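Local coordinates for ABC transporter, substrate-binding protein (Clostridium perfringens, PDB 4EDP), which probably captures a small solute outside the membrane and delivers it to a partner ABC transporter, as substrate-binding proteins of this family do, at residues Leu37-Trp42 against Ile65-Gly70; Glu183-Lys188 against Glu199-Glu204; Gly142-Pro147 against Val251-Pro256; Tyr136-Ile141 against Ser302-Glu307. All blocks are in the same frame, centred on the assembly; numbering follows the deposited sequence.

Contact 1 of 4, residues Leu37-Trp42 against Ile65-Gly70. With ACT (acetate ion), chain F.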
loop_
_atom_site.group_PDB
_atom_site.type_symbol
_atom_site.label_atom_id
_atom_site.label_comp_id
_atom_site.label_asym_id
_atom_site.label_seq_id
_atom_site.Cartn_x
_atom_site.Cartn_y
_atom_site.Cartn_z
ATOM N N LEU A 37 16.913 -5.067 -20.069
ATOM C CA LEU A 37 15.705 -5.267 -19.283
ATOM C C LEU A 37 14.985 -3.934 -19.170
ATOM O O LEU A 37 15.543 -2.973 -18.634
ATOM C CB LEU A 37 16.059 -5.813 -17.900
ATOM C CG LEU A 37 14.919 -6.338 -17.032
ATOM C CD1 LEU A 37 14.298 -7.584 -17.675
ATOM C CD2 LEU A 37 15.425 -6.661 -15.629
ATOM N N VAL A 38 13.754 -3.876 -19.675
ATOM C CA VAL A 38 12.944 -2.658 -19.625
ATOM C C VAL A 38 12.012 -2.720 -18.419
ATOM O O VAL A 38 11.191 -3.637 -18.308
ATOM C CB VAL A 38 12.115 -2.469 -20.920
ATOM C CG1 VAL A 38 11.251 -1.218 -20.820
ATOM C CG2 VAL A 38 13.042 -2.402 -22.135
ATOM N N VAL A 39 12.145 -1.749 -17.522
ATOM C CA VAL A 39 11.357 -1.725 -16.293
ATOM C C VAL A 39 10.355 -0.568 -16.227
ATOM O O VAL A 39 10.738 0.597 -16.329
ATOM C CB VAL A 39 12.295 -1.594 -15.074
ATOM C CG1 VAL A 39 11.483 -1.507 -13.789
ATOM C CG2 VAL A 39 13.310 -2.743 -15.033
ATOM N N SER A 40 9.075 -0.893 -16.070
ATOM C CA SER A 40 8.029 0.123 -15.916
ATOM C C SER A 40 7.903 0.418 -14.420
ATOM O O SER A 40 7.546 -0.476 -13.642
ATOM C CB SER A 40 6.709 -0.384 -16.481
ATOM O OG SER A 40 5.653 0.524 -16.230
ATOM N N THR A 41 8.179 1.658 -14.014
ATOM C CA THR A 41 8.127 2.022 -12.604
ATOM C C THR A 41 7.935 3.529 -12.418
ATOM O O THR A 41 7.935 4.287 -13.387
ATOM C CB THR A 41 9.414 1.562 -11.875
ATOM O OG1 THR A 41 9.235 1.637 -10.450
ATOM C CG2 THR A 41 10.620 2.398 -12.312
ATOM N N TRP A 42 7.756 3.956 -11.172
ATOM C CA TRP A 42 7.552 5.377 -10.860
ATOM C C TRP A 42 8.819 6.195 -11.052
ATOM O O TRP A 42 8.767 7.344 -11.510
ATOM C CB TRP A 42 7.080 5.551 -9.411
ATOM C CG TRP A 42 5.824 4.796 -9.094
ATOM C CD1 TRP A 42 4.542 5.213 -9.301
ATOM C CD2 TRP A 42 5.732 3.489 -8.511
ATOM N NE1 TRP A 42 3.659 4.243 -8.895
ATOM C CE2 TRP A 42 4.366 3.180 -8.398
ATOM C CE3 TRP A 42 6.671 2.556 -8.077
ATOM C CZ2 TRP A 42 3.915 1.969 -7.865
ATOM C CZ3 TRP A 42 6.217 1.353 -7.535
ATOM C CH2 TRP A 42 4.859 1.075 -7.446
ATOM N N ILE A 65 19.773 -1.763 -17.993
ATOM C CA ILE A 65 18.408 -1.555 -17.515
ATOM C C ILE A 65 17.897 -0.212 -18.025
ATOM O O ILE A 65 18.611 0.805 -18.017
ATOM C CB ILE A 65 18.295 -1.690 -15.980
ATOM C CG1 ILE A 65 18.499 -3.157 -15.598
ATOM C CG2 ILE A 65 16.913 -1.230 -15.490
ATOM C CD1 ILE A 65 18.377 -3.469 -14.141
ATOM N N VAL A 66 16.685 -0.240 -18.555
ATOM C CA VAL A 66 16.029 0.942 -19.074
ATOM C C VAL A 66 14.724 1.137 -18.331
ATOM O O VAL A 66 13.925 0.203 -18.210
ATOM C CB VAL A 66 15.747 0.801 -20.573
ATOM C CG1 VAL A 66 14.732 1.838 -21.036
ATOM C CG2 VAL A 66 17.045 0.914 -21.355
ATOM N N LEU A 67 14.506 2.335 -17.806
ATOM C CA LEU A 67 13.278 2.599 -17.079
ATOM C C LEU A 67 12.254 3.337 -17.929
ATOM O O LEU A 67 12.603 4.210 -18.719
ATOM C CB LEU A 67 13.555 3.415 -15.813
ATOM C CG LEU A 67 14.598 2.900 -14.821
ATOM C CD1 LEU A 67 14.564 3.765 -13.558
ATOM C CD2 LEU A 67 14.353 1.455 -14.459
ATOM N N ASP A 68 10.994 2.955 -17.781
ATOM C CA ASP A 68 9.884 3.602 -18.458
ATOM C C ASP A 68 9.093 4.120 -17.272
ATOM O O ASP A 68 8.423 3.344 -16.565
ATOM C CB ASP A 68 9.101 2.603 -19.305
ATOM C CG ASP A 68 7.982 3.260 -20.116
ATOM O OD1 ASP A 68 7.131 3.962 -19.533
ATOM O OD2 ASP A 68 7.931 3.040 -21.340
ATOM N N ILE A 69 9.198 5.421 -17.013
ATOM C CA ILE A 69 8.587 5.979 -15.808
ATOM C C ILE A 69 7.259 6.699 -16.003
ATOM O O ILE A 69 6.924 7.130 -17.101
ATOM C CB ILE A 69 9.581 6.911 -15.072
ATOM C CG1 ILE A 69 9.779 8.220 -15.820
ATOM C CG2 ILE A 69 10.924 6.212 -14.874
ATOM C CD1 ILE A 69 10.773 9.139 -15.137
ATOM N N GLY A 70 6.518 6.826 -14.908
ATOM C CA GLY A 70 5.212 7.483 -14.895
ATOM C C GLY A 70 4.435 6.994 -13.687
ATOM O O GLY A 70 4.937 6.168 -12.920
HETATM C C ACT F . 10.175 3.341 -7.663
HETATM O O ACT F . 9.948 4.429 -7.089
HETATM O OXT ACT F . 10.294 3.392 -8.913
HETATM C CH3 ACT F . 10.298 2.054 -6.894
HETATM O O HOH W 1 5.462 2.107 -18.387
#
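Val-39 and Leu-67 pair in register across two parallel strands, 37-41 and 65-69, the outer members of a beta-alpha-beta unit whose connecting helix is 46-61. The compact part of the contact is the face carrying Leu-37, Val-39, Ile-65 and Leu-67. Leu-67 has CG anti to its carbonyl carbon (chi1 -54°), which carries CD2 back to 3.7 Å from Val-39 CB, the two side chains running alongside each other. Val-39 CG2 in turn meets Ile-65 CG2 at 3.9 Å. Phe-54 of helix 46-61 packs on both Ile-65 and Leu-67, and Ile-89 and Tyr-91 of strand 89-93 touch Val-39.

The face bearing Val-38, Val-66, Ser-40 and Asp-68 is looser: Val-38 CG2 and Val-66 CB are 4.5 Å apart, and a water links Ser-40 OG to Asp-68 OD1, weakly on the aspartate side. Arg-75 and Lys-78 supply the stronger partners of Ser-40 OG and Asp-68 OD2. Between the faces the backbone ladder is straightest at Val-39 N, bonded to Val-66 O at 2.7 Å (172° at the hydrogen), and fades to a weak bond from Gly-70 N to Thr-41 O at 3.3 Å. Beside Thr-41 and Trp-42, an acetate ion, probably from the crystallisation liquor, lies at the edge of the Trp-42 ring, with its carbon in the ring plane; Thr-41 OG1 donates to acetate OXT at 2.6 Å.

Contact 2 of 4, residues Glu183-Lys188 against Glu199-Glu204; sequences EIAAEK and EAAFKE
Ala-186 and Ala-201 bring two helices of the solute-binding fold together, their CA atoms only 4.1 Å apart. Helices 178-189 and 199-208 are joined by a short connection that includes helix 193-196, and the segments cross almost perpendicularly (91°) with their axes 7.5 Å apart.

Apolar contact comes first. The methyl of Ala-201 sits against the backbone of the other helix, CB lying 3.5 Å from Ala-186 N, and also touches the methyl of Ala-186. One residue earlier, Ala-185 CB reaches the carbonyl of Ala-201, 3.4 Å from its O. With no side chain longer than a methyl at the crossing, each backbone is met directly. Val-182 also touches Ala-201, and Val-193 touches Ala-186.

The polar part lies to one side, where Lys-188 and Glu-204 cross at about a right angle. Glu-204 folds back through chi2 (-67°), laying CG 3.6 Å from Ala-185 O and its carboxylate over Lys-188 CG. The lysine chain, bent at chi2 and chi4, brings NZ to 3.1 Å from Glu-204 OE1 in a salt bridge, NZ approaching the oxygen from above the carboxylate plane. Trp-160 adds a cation-pi partner for Lys-188 and donates from its indole to Glu-204 O.

The chemistry implies a division of labour: small methyls permit the close crossing, while an ion pair beside them, partly exposed, ties the two helices at the margin.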
loop_
_atom_site.group_PDB
_atom_site.type_symbol
_atom_site.label_atom_id
_atom_site.label_comp_id
_atom_site.label_asym_id
_atom_site.label_seq_id
_atom_site.Cartn_x
_atom_site.Cartn_y
_atom_site.Cartn_z
ATOM N N GLU A 183 -13.488 -1.321 4.679
ATOM C CA GLU A 183 -13.388 -2.582 5.436
ATOM C C GLU A 183 -13.416 -2.351 6.945
ATOM O O GLU A 183 -13.962 -3.175 7.706
ATOM C CB GLU A 183 -12.222 -3.463 4.958
ATOM C CG GLU A 183 -12.428 -3.909 3.503
ATOM C CD GLU A 183 -11.718 -5.184 3.097
ATOM O OE1 GLU A 183 -11.099 -5.846 3.954
ATOM O OE2 GLU A 183 -11.855 -5.576 1.899
ATOM N N ILE A 184 -12.853 -1.231 7.387
ATOM C CA ILE A 184 -12.908 -0.843 8.786
ATOM C C ILE A 184 -14.380 -0.651 9.199
ATOM O O ILE A 184 -14.809 -1.141 10.249
ATOM C CB ILE A 184 -12.088 0.453 9.020
ATOM C CG1 ILE A 184 -10.584 0.134 9.011
ATOM C CG2 ILE A 184 -12.514 1.096 10.350
ATOM C CD1 ILE A 184 -9.689 1.363 8.867
ATOM N N ALA A 185 -15.157 0.022 8.356
ATOM C CA ALA A 185 -16.587 0.242 8.594
ATOM C C ALA A 185 -17.332 -1.087 8.587
ATOM O O ALA A 185 -18.260 -1.288 9.391
ATOM C CB ALA A 185 -17.151 1.202 7.536
ATOM N N ALA A 186 -16.922 -2.003 7.703
ATOM C CA ALA A 186 -17.512 -3.345 7.659
ATOM C C ALA A 186 -17.286 -4.079 8.992
ATOM O O ALA A 186 -18.173 -4.808 9.451
ATOM C CB ALA A 186 -16.936 -4.179 6.516
ATOM N N GLU A 187 -16.101 -3.930 9.587
ATOM C CA GLU A 187 -15.830 -4.570 10.885
ATOM C C GLU A 187 -16.798 -4.051 11.941
ATOM O O GLU A 187 -17.331 -4.829 12.718
ATOM C CB GLU A 187 -14.410 -4.309 11.398
ATOM C CG GLU A 187 -13.275 -4.777 10.533
ATOM C CD GLU A 187 -11.937 -4.737 11.305
ATOM O OE1 GLU A 187 -11.867 -5.372 12.387
ATOM O OE2 GLU A 187 -10.980 -4.077 10.836
ATOM N N LYS A 188 -16.991 -2.738 11.961
ATOM C CA LYS A 188 -17.909 -2.051 12.875
ATOM C C LYS A 188 -19.321 -2.619 12.686
ATOM O O LYS A 188 -20.013 -2.940 13.655
ATOM C CB LYS A 188 -17.875 -0.556 12.554
ATOM C CG LYS A 188 -18.839 0.407 13.318
ATOM C CD LYS A 188 -18.432 0.664 14.741
ATOM C CE LYS A 188 -19.263 1.782 15.359
ATOM N NZ LYS A 188 -20.709 1.564 15.204
ATOM N N GLU A 199 -22.738 -3.008 1.702
ATOM C CA GLU A 199 -23.880 -2.165 2.063
ATOM C C GLU A 199 -23.897 -1.784 3.552
ATOM O O GLU A 199 -24.114 -0.617 3.894
ATOM C CB GLU A 199 -25.187 -2.819 1.615
ATOM C CG GLU A 199 -25.271 -2.950 0.102
ATOM C CD GLU A 199 -25.251 -1.606 -0.606
ATOM O OE1 GLU A 199 -26.070 -0.746 -0.230
ATOM O OE2 GLU A 199 -24.444 -1.425 -1.550
ATOM N N ALA A 200 -23.642 -2.747 4.435
ATOM C CA ALA A 200 -23.631 -2.455 5.866
ATOM C C ALA A 200 -22.466 -1.531 6.222
ATOM O O ALA A 200 -22.597 -0.660 7.065
ATOM C CB ALA A 200 -23.563 -3.752 6.698
ATOM N N ALA A 201 -21.343 -1.702 5.537
ATOM C CA ALA A 201 -20.172 -0.872 5.797
ATOM C C ALA A 201 -20.543 0.565 5.455
ATOM O O ALA A 201 -20.204 1.495 6.188
ATOM C CB ALA A 201 -18.984 -1.336 4.973
ATOM N N PHE A 202 -21.243 0.754 4.339
ATOM C CA PHE A 202 -21.618 2.104 3.951
ATOM C C PHE A 202 -22.615 2.731 4.910
ATOM O O PHE A 202 -22.554 3.953 5.121
ATOM C CB PHE A 202 -21.983 2.224 2.463
ATOM C CG PHE A 202 -20.773 2.260 1.573
ATOM C CD1 PHE A 202 -20.019 3.404 1.467
ATOM C CD2 PHE A 202 -20.370 1.142 0.872
ATOM C CE1 PHE A 202 -18.885 3.441 0.672
ATOM C CE2 PHE A 202 -19.235 1.178 0.085
ATOM C CZ PHE A 202 -18.501 2.336 -0.019
ATOM N N LYS A 203 -23.476 1.922 5.540
ATOM C CA LYS A 203 -24.403 2.446 6.542
ATOM C C LYS A 203 -23.602 2.918 7.760
ATOM O O LYS A 203 -23.976 3.915 8.397
ATOM C CB LYS A 203 -25.460 1.419 6.951
ATOM C CG LYS A 203 -26.486 1.082 5.875
ATOM C CD LYS A 203 -27.342 2.281 5.477
ATOM C CE LYS A 203 -28.444 1.864 4.501
ATOM N NZ LYS A 203 -29.345 3.000 4.134
ATOM N N GLU A 204 -22.510 2.222 8.093
ATOM C CA GLU A 204 -21.657 2.654 9.213
ATOM C C GLU A 204 -20.911 3.933 8.825
ATOM O O GLU A 204 -20.695 4.804 9.662
ATOM C CB GLU A 204 -20.687 1.574 9.673
ATOM C CG GLU A 204 -21.347 0.391 10.349
ATOM C CD GLU A 204 -21.984 0.741 11.701
ATOM O OE1 GLU A 204 -21.740 1.829 12.255
ATOM O OE2 GLU A 204 -22.721 -0.099 12.222
#

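Contact 3 of 4, residues Gly142-Pro147 against Val251-Pro256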
loop_
_atom_site.group_PDB
_atom_site.type_symbol
_atom_site.label_atom_id
_atom_site.label_comp_id
_atom_site.label_asym_id
_atom_site.label_seq_id
_atom_site.Cartn_x
_atom_site.Cartn_y
_atom_site.Cartn_z
ATOM N N GLY A 142 -2.720 3.537 10.614
ATOM C CA GLY A 142 -2.947 3.591 12.040
ATOM C C GLY A 142 -3.852 4.767 12.277
ATOM O O GLY A 142 -4.286 5.446 11.317
ATOM N N ILE A 143 -4.185 4.991 13.545
ATOM C CA ILE A 143 -4.971 6.164 13.912
ATOM C C ILE A 143 -3.969 7.147 14.539
ATOM O O ILE A 143 -3.431 6.920 15.633
ATOM C CB ILE A 143 -6.075 5.872 14.932
ATOM C CG1 ILE A 143 -6.996 4.742 14.438
ATOM C CG2 ILE A 143 -6.877 7.169 15.192
ATOM C CD1 ILE A 143 -8.046 4.300 15.472
ATOM N N VAL A 144 -3.682 8.222 13.828
ATOM C CA VAL A 144 -2.789 9.252 14.336
ATOM C C VAL A 144 -3.659 10.107 15.225
ATOM O O VAL A 144 -4.699 10.615 14.779
ATOM C CB VAL A 144 -2.168 10.068 13.198
ATOM C CG1 VAL A 144 -1.225 11.187 13.771
ATOM C CG2 VAL A 144 -1.431 9.125 12.269
ATOM N N VAL A 145 -3.248 10.255 16.484
ATOM C CA VAL A 145 -4.031 10.948 17.484
ATOM C C VAL A 145 -3.270 12.007 18.251
ATOM O O VAL A 145 -2.102 11.816 18.585
ATOM C CB VAL A 145 -4.540 9.909 18.562
ATOM C CG1 VAL A 145 -5.331 10.616 19.692
ATOM C CG2 VAL A 145 -5.386 8.811 17.923
ATOM N N ASP A 146 -3.923 13.143 18.505
ATOM C CA ASP A 146 -3.349 14.209 19.348
ATOM C C ASP A 146 -3.893 13.888 20.746
ATOM O O ASP A 146 -5.056 14.144 21.028
ATOM C CB ASP A 146 -3.830 15.594 18.912
ATOM C CG ASP A 146 -3.411 16.689 19.874
ATOM O OD1 ASP A 146 -2.647 16.410 20.828
ATOM O OD2 ASP A 146 -3.876 17.838 19.694
ATOM N N PRO A 147 -3.059 13.314 21.617
ATOM C CA PRO A 147 -3.540 12.882 22.922
ATOM C C PRO A 147 -3.889 14.024 23.872
ATOM O O PRO A 147 -4.631 13.809 24.829
ATOM C CB PRO A 147 -2.371 12.035 23.454
ATOM C CG PRO A 147 -1.171 12.626 22.812
ATOM C CD PRO A 147 -1.610 13.087 21.457
ATOM N N VAL A 251 1.849 13.965 18.615
ATOM C CA VAL A 251 0.918 12.963 18.095
ATOM C C VAL A 251 1.466 11.544 18.342
ATOM O O VAL A 251 2.680 11.353 18.445
ATOM C CB VAL A 251 0.554 13.125 16.585
ATOM C CG1 VAL A 251 -0.213 14.454 16.343
ATOM C CG2 VAL A 251 1.807 12.989 15.693
ATOM N N ILE A 252 0.541 10.605 18.514
ATOM C CA ILE A 252 0.830 9.187 18.686
ATOM C C ILE A 252 0.148 8.388 17.568
ATOM O O ILE A 252 -0.818 8.852 16.936
ATOM C CB ILE A 252 0.364 8.678 20.093
ATOM C CG1 ILE A 252 -1.155 8.744 20.247
ATOM C CG2 ILE A 252 1.054 9.498 21.187
ATOM C CD1 ILE A 252 -1.670 8.193 21.606
ATOM N N ASN A 253 0.665 7.183 17.329
ATOM C CA ASN A 253 0.154 6.288 16.309
ATOM C C ASN A 253 -0.458 5.075 16.982
ATOM O O ASN A 253 0.252 4.179 17.467
ATOM C CB ASN A 253 1.306 5.862 15.405
ATOM C CG ASN A 253 0.859 5.090 14.203
ATOM O OD1 ASN A 253 -0.215 5.323 13.648
ATOM N ND2 ASN A 253 1.722 4.169 13.750
ATOM N N VAL A 254 -1.774 5.062 17.014
ATOM C CA VAL A 254 -2.534 3.992 17.645
ATOM C C VAL A 254 -2.826 2.889 16.629
ATOM O O VAL A 254 -3.351 3.161 15.544
ATOM C CB VAL A 254 -3.874 4.540 18.255
ATOM C CG1 VAL A 254 -4.762 3.413 18.730
ATOM C CG2 VAL A 254 -3.597 5.542 19.393
ATOM N N ILE A 255 -2.458 1.646 16.974
ATOM C CA ILE A 255 -2.750 0.485 16.130
ATOM C C ILE A 255 -3.779 -0.335 16.896
ATOM O O ILE A 255 -3.478 -0.847 17.974
ATOM C CB ILE A 255 -1.502 -0.374 15.865
ATOM C CG1 ILE A 255 -0.399 0.456 15.202
ATOM C CG2 ILE A 255 -1.851 -1.624 15.004
ATOM C CD1 ILE A 255 -0.792 1.102 13.895
ATOM N N PRO A 256 -5.011 -0.443 16.375
ATOM C CA PRO A 256 -5.984 -1.219 17.122
ATOM C C PRO A 256 -5.553 -2.665 17.339
ATOM O O PRO A 256 -4.864 -3.239 16.512
ATOM C CB PRO A 256 -7.238 -1.149 16.239
ATOM C CG PRO A 256 -7.133 0.184 15.572
ATOM C CD PRO A 256 -5.641 0.289 15.265
#
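This is an antiparallel pairing of strand 252-254 with the C-terminal end of the long strand 135-145, in the mixed sheet of this solute-binding fold. Four backbone bonds join the hydrogen-bonded pairs Ile-143 with Val-254 and Val-145 with Ile-252; the straightest runs from Ile-143 N to Val-254 O at 2.8 Å, 179° at the hydrogen. On the face of Ile-143, Val-145, Ile-252 and Val-254, Val-145 CG2 meets Val-254 CG2 at 4.0 Å, both branches anti to their carbonyl carbons. Ile-143 CD1 extends this layer to the ring of Pro-256, 4.2 Å from its CG.

On the other face Val-144 CG1 comes within 3.9 Å of Val-251 CB. Gly-142 is crowded by two side-chain ends: Asn-253 OD1 lies 3.6 Å from Gly-142 CA, and Ile-255 CD1 lies 3.8 Å from the same atom.

Phe-241 of helix 238-247 and Phe-226 of helix 219-227 pack on Val-144 and Val-251, while Trp-156 touches Ile-143 and Pro-256 on the reverse face. Strand 233-237 bonds to the backbone of Gly-142 and Val-144, and strand 135-145 therefore runs between two antiparallel neighbours.

Contact 4 of 4, residues Tyr136-Ile141 against Ser302-Glu307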
loop_
_atom_site.group_PDB
_atom_site.type_symbol
_atom_site.label_atom_id
_atom_site.label_comp_id
_atom_site.label_asym_id
_atom_site.label_seq_id
_atom_site.Cartn_x
_atom_site.Cartn_y
_atom_site.Cartn_z
ATOM N N TYR A 136 6.825 -6.692 -3.081
ATOM C CA TYR A 136 8.244 -6.492 -2.753
ATOM C C TYR A 136 8.370 -5.496 -1.572
ATOM O O TYR A 136 9.463 -5.309 -1.013
ATOM C CB TYR A 136 9.068 -5.978 -3.963
ATOM C CG TYR A 136 8.669 -4.596 -4.389
ATOM C CD1 TYR A 136 7.590 -4.400 -5.241
ATOM C CD2 TYR A 136 9.312 -3.474 -3.874
ATOM C CE1 TYR A 136 7.180 -3.133 -5.594
ATOM C CE2 TYR A 136 8.917 -2.198 -4.237
ATOM C CZ TYR A 136 7.852 -2.035 -5.091
ATOM O OH TYR A 136 7.434 -0.764 -5.437
ATOM N N THR A 137 7.274 -4.810 -1.235
ATOM C CA THR A 137 7.247 -3.886 -0.118
ATOM C C THR A 137 5.812 -3.806 0.372
ATOM O O THR A 137 4.868 -4.237 -0.329
ATOM C CB THR A 137 7.758 -2.470 -0.500
ATOM O OG1 THR A 137 7.974 -1.687 0.675
ATOM C CG2 THR A 137 6.738 -1.741 -1.424
ATOM N N LEU A 138 5.643 -3.244 1.561
ATOM C CA LEU A 138 4.330 -3.079 2.170
ATOM C C LEU A 138 4.272 -1.762 2.921
ATOM O O LEU A 138 5.302 -1.151 3.199
ATOM C CB LEU A 138 4.025 -4.252 3.121
ATOM C CG LEU A 138 4.910 -4.421 4.368
ATOM C CD1 LEU A 138 4.541 -3.435 5.495
ATOM C CD2 LEU A 138 4.789 -5.850 4.919
ATOM N N ASN A 139 3.056 -1.336 3.229
ATOM C CA ASN A 139 2.763 -0.134 3.993
ATOM C C ASN A 139 1.570 -0.465 4.900
ATOM O O ASN A 139 0.834 -1.439 4.643
ATOM C CB ASN A 139 2.331 1.024 3.102
ATOM C CG ASN A 139 3.352 1.368 2.043
ATOM O OD1 ASN A 139 4.523 1.603 2.342
ATOM N ND2 ASN A 139 2.901 1.450 0.806
ATOM N N SER A 140 1.357 0.347 5.927
ATOM C CA SER A 140 0.200 0.134 6.841
ATOM C C SER A 140 -0.404 1.460 7.244
ATOM O O SER A 140 0.121 2.524 6.908
ATOM C CB SER A 140 0.575 -0.648 8.102
ATOM O OG SER A 140 1.459 0.063 8.976
ATOM N N ILE A 141 -1.515 1.381 7.965
ATOM C CA ILE A 141 -2.191 2.553 8.489
ATOM C C ILE A 141 -2.309 2.443 10.000
ATOM O O ILE A 141 -2.005 1.410 10.587
ATOM C CB ILE A 141 -3.595 2.749 7.878
ATOM C CG1 ILE A 141 -4.436 1.476 8.025
ATOM C CG2 ILE A 141 -3.477 3.173 6.380
ATOM C CD1 ILE A 141 -5.852 1.628 7.534
ATOM N N SER A 302 9.324 -0.522 3.383
ATOM C CA SER A 302 9.136 -1.521 4.417
ATOM C C SER A 302 9.370 -2.896 3.769
ATOM O O SER A 302 8.855 -3.183 2.681
ATOM C CB SER A 302 7.734 -1.476 5.016
ATOM O OG SER A 302 7.489 -0.264 5.732
ATOM N N PRO A 303 10.124 -3.753 4.445
ATOM C CA PRO A 303 10.447 -5.042 3.852
ATOM C C PRO A 303 9.367 -6.093 3.934
ATOM O O PRO A 303 8.534 -6.084 4.853
ATOM C CB PRO A 303 11.646 -5.492 4.669
ATOM C CG PRO A 303 11.423 -4.865 6.024
ATOM C CD PRO A 303 10.832 -3.531 5.719
ATOM N N VAL A 304 9.355 -6.974 2.940
ATOM C CA VAL A 304 8.466 -8.141 2.971
ATOM C C VAL A 304 9.292 -9.382 3.345
ATOM O O VAL A 304 8.725 -10.425 3.678
ATOM C CB VAL A 304 7.726 -8.402 1.635
ATOM C CG1 VAL A 304 6.782 -7.228 1.294
ATOM C CG2 VAL A 304 8.716 -8.672 0.480
ATOM N N ASN A 305 10.626 -9.276 3.294
ATOM C CA ASN A 305 11.490 -10.391 3.631
ATOM C C ASN A 305 11.661 -10.428 5.147
ATOM O O ASN A 305 12.216 -9.501 5.726
ATOM C CB ASN A 305 12.846 -10.268 2.890
ATOM C CG ASN A 305 13.766 -11.452 3.129
ATOM O OD1 ASN A 305 13.927 -11.922 4.266
ATOM N ND2 ASN A 305 14.446 -11.902 2.060
ATOM N N LYS A 306 11.171 -11.498 5.780
ATOM C CA LYS A 306 11.222 -11.625 7.239
ATOM C C LYS A 306 12.615 -11.846 7.825
ATOM O O LYS A 306 12.781 -11.830 9.054
ATOM C CB LYS A 306 10.266 -12.743 7.714
ATOM C CG LYS A 306 10.651 -14.130 7.308
ATOM C CD LYS A 306 9.531 -15.123 7.640
ATOM C CE LYS A 306 9.879 -16.504 7.138
ATOM N NZ LYS A 306 8.852 -17.515 7.533
ATOM N N GLU A 307 13.616 -12.046 6.980
ATOM C CA GLU A 307 14.969 -12.287 7.473
ATOM C C GLU A 307 15.846 -11.049 7.583
ATOM O O GLU A 307 16.989 -11.145 8.036
ATOM C CB GLU A 307 15.680 -13.264 6.540
ATOM C CG GLU A 307 14.915 -14.557 6.299
ATOM C CD GLU A 307 14.727 -15.375 7.561
ATOM O OE1 GLU A 307 15.413 -15.085 8.565
ATOM O OE2 GLU A 307 13.899 -16.320 7.544
HETATM O O HOH W 2 7.085 0.726 1.631
HETATM O O HOH W 3 5.925 1.782 4.647
#
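Ser-302, Val-304 and Leu-138 have the largest areas buried here, and all three are shielded from solvent. Ser-302 points at the strand: its CB comes to 3.1 Å from Leu-138 O and to 3.8 Å from Leu-138 CD1. The carbonyl of Ser-302 takes the main bond of the contact, from Thr-137 OG1 at 2.7 Å, with the donor tilted 17° from the carbonyl plane; Thr-137 holds OG1 anti to its own backbone N (chi1 -168°), beside its carbonyl carbon. A longer, weak bond from Leu-138 N reaches the same oxygen at 3.4 Å. The hydroxyl of Ser-302 is bonded to Thr-319 N.

Two waters bridge the segments: one donates to Thr-137 OG1 and accepts from Ser-302 N, the other is bonded to Ser-302 OG, and both approach Asn-139 OD1.

The contact fastens the loop after helix 289-299 to the long strand 135-145, which runs from one lobe to the other of what is, by family, a two-lobed periplasmic-binding-protein fold. The chain turns a corner at Tyr-136, and Val-304 packs there, CG1 at 3.5 Å from Thr-137 N and CG2 at 3.8 Å from Tyr-136 O. Gln-292 ties both sides together, accepting from Val-304 N and donating to Tyr-136 O.

Leu-138 turns its two methyls to different residues. Its CG stands between its backbone N and carbonyl carbon (chi1 64°), and from there CD1 faces Ser-302 while CD2 approaches Pro-303 O at 3.8 Å.

How the contacts relate
Contacts 2 and 4 are buried, whereas contacts 1 and 3 are only partly buried, each pairing an outer strand with an inner one. Contacts 3 and 4 share strand 135-145 and touch where Ile-255 CD1 approaches Ile-141 O; contact 1 belongs to the same sheet and meets contact 4 through Trp-42 and Tyr-136. Contact 2, wholly helical, reaches contact 4 by Ile-184 against Ile-141 and lies across the chain's centre from contact 1, centres 39 Å apart. The chemistry follows: backbone ladders in contacts 1 and 3, parallel and antiparallel respectively, methyl packing with one salt bridge in contact 2, and a hydroxyl-to-carbonyl bond with bound waters in contact 4.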